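PDB 4ECL: serine racemase from Enterococcus faecalis, which belongs to the alanine racemase family, whose members pair a TIM-barrel domain with a mainly beta-stranded C-terminal domain. Local coordinates for residues A[284-289]-A[365-370]. Sequence-based numbering, arbitrary orientation.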
# COMPACT_ATOMS: atom_id res chain seq x y z
N TYR A 284 2.79 -2.15 -8.85
CA TYR A 284 1.69 -1.87 -7.93
C TYR A 284 2.06 -2.11 -6.47
O TYR A 284 1.55 -1.44 -5.59
CB TYR A 284 0.38 -2.55 -8.35
CG TYR A 284 0.45 -4.05 -8.57
CD1 TYR A 284 0.54 -4.93 -7.50
CD2 TYR A 284 0.36 -4.59 -9.85
CE1 TYR A 284 0.58 -6.31 -7.70
CE2 TYR A 284 0.40 -5.96 -10.06
CZ TYR A 284 0.51 -6.81 -8.98
OH TYR A 284 0.56 -8.17 -9.19
N ALA A 285 3.00 -3.02 -6.21
CA ALA A 285 3.47 -3.21 -4.84
C ALA A 285 4.15 -1.96 -4.29
O ALA A 285 4.26 -1.77 -3.08
CB ALA A 285 4.41 -4.39 -4.74
N ASP A 286 4.59 -1.08 -5.18
CA ASP A 286 5.19 0.18 -4.76
C ASP A 286 4.10 1.23 -4.56
O ASP A 286 4.38 2.37 -4.23
CB ASP A 286 6.23 0.67 -5.78
CG ASP A 286 7.39 -0.27 -5.94
OD1 ASP A 286 8.27 -0.29 -5.04
OD2 ASP A 286 7.45 -0.98 -6.97
N GLY A 287 2.85 0.83 -4.77
CA GLY A 287 1.73 1.73 -4.56
C GLY A 287 1.33 2.50 -5.79
O GLY A 287 0.56 3.45 -5.72
N PHE A 288 1.86 2.12 -6.95
CA PHE A 288 1.39 2.72 -8.18
C PHE A 288 0.26 1.83 -8.71
O PHE A 288 0.51 0.73 -9.19
CB PHE A 288 2.55 2.86 -9.18
CG PHE A 288 2.26 3.79 -10.33
CD1 PHE A 288 2.12 5.16 -10.12
CD2 PHE A 288 2.13 3.29 -11.62
CE1 PHE A 288 1.86 6.01 -11.18
CE2 PHE A 288 1.86 4.13 -12.68
CZ PHE A 288 1.72 5.50 -12.46
N PRO A 289 -0.99 2.29 -8.58
CA PRO A 289 -2.20 1.46 -8.76
C PRO A 289 -2.26 0.70 -10.09
O PRO A 289 -2.09 1.29 -11.15
CB PRO A 289 -3.33 2.49 -8.71
CG PRO A 289 -2.76 3.65 -7.97
CD PRO A 289 -1.32 3.70 -8.31
N GLY A 365 3.91 2.87 -1.51
CA GLY A 365 4.49 1.65 -0.96
C GLY A 365 5.68 1.92 -0.06
O GLY A 365 6.46 2.84 -0.29
N HIS A 366 5.81 1.11 0.99
CA HIS A 366 6.91 1.25 1.94
C HIS A 366 8.27 1.00 1.31
O HIS A 366 9.29 1.42 1.86
CB HIS A 366 6.72 0.30 3.13
CG HIS A 366 7.73 0.48 4.21
ND1 HIS A 366 8.67 -0.48 4.52
CD2 HIS A 366 7.97 1.52 5.05
CE1 HIS A 366 9.44 -0.04 5.50
NE2 HIS A 366 9.04 1.17 5.84
N ARG A 367 8.29 0.29 0.18
CA ARG A 367 9.53 -0.05 -0.53
C ARG A 367 10.20 1.16 -1.20
O ARG A 367 11.41 1.14 -1.45
CB ARG A 367 9.25 -1.16 -1.57
CG ARG A 367 10.47 -1.81 -2.20
CD ARG A 367 10.12 -3.14 -2.91
NE ARG A 367 9.18 -2.96 -4.02
CZ ARG A 367 8.67 -3.95 -4.75
NH1 ARG A 367 9.01 -5.21 -4.50
NH2 ARG A 367 7.83 -3.67 -5.74
N LEU A 368 9.41 2.19 -1.49
CA LEU A 368 9.93 3.39 -2.17
C LEU A 368 10.90 4.14 -1.28
O LEU A 368 10.60 4.39 -0.12
CB LEU A 368 8.77 4.32 -2.54
CG LEU A 368 7.81 3.85 -3.62
CD1 LEU A 368 6.61 4.79 -3.74
CD2 LEU A 368 8.55 3.75 -4.95
N ASN A 369 12.05 4.55 -1.82
CA ASN A 369 12.96 5.37 -1.05
C ASN A 369 12.45 6.81 -1.00
O ASN A 369 11.76 7.26 -1.91
CB ASN A 369 14.38 5.31 -1.60
CG ASN A 369 15.03 3.95 -1.37
OD1 ASN A 369 15.26 3.19 -2.31
ND2 ASN A 369 15.31 3.64 -0.11
N ILE A 370 12.76 7.52 0.08
CA ILE A 370 12.30 8.90 0.22
C ILE A 370 13.46 9.88 0.29
O ILE A 370 14.34 9.75 1.13
CB ILE A 370 11.37 9.07 1.43
CG1 ILE A 370 10.17 8.13 1.31
CG2 ILE A 370 10.93 10.51 1.54
CD1 ILE A 370 9.08 8.40 2.30
O HOH W 1 6.25 -1.17 -0.85
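A285 meets R367 in two ways. Its CB lies 3.6 Å from R367 NH2, obliquely to the guanidinium, and its carbonyl O accepts a hydrogen bond from a water at 3.0 Å. The same water accepts a hydrogen bond from the backbone N of R367 at 2.7 Å and so bridges the 3-10 segment 284-286 to the type I turn G365-L368. D286 makes the largest share of the contact. R367 presents NE and NH2 to its two carboxylate oxygens in a salt bridge: NE to OD1 at 3.0 Å, nearly straight (169°), and NH2 to OD2, also 3.0 Å. Both oxygens sit near the guanidinium plane, but the nitrogens approach from out of the carboxylate's own plane, the two flat groups being turned 42° apart. The arginine chain runs out extended and bends at chi3 (63°), which swings NE and NH2 round to the acid. OD2 is shared with R6, a second salt bridge, and with G283 N, so several donors fix the carboxylate's rotation. The backbone O of D286 receives G365 N at 2.8 Å from above the carbonyl plane, and L368 CD1 closes on that O while CD2 lies against D286 CB. G287 CA lies 3.9 Å from G365 N, the backbones running close where two glycines meet. R367 NH2 also forms a salt bridge with D315, and NH1 one with E68 of the second subunit; H366 stacks on H366 of that subunit. The contact ties the loop between strands 275-280 and 298-301 to the turn leading into strand 369-372, with L368 packed on strands 7-11 and 245-257.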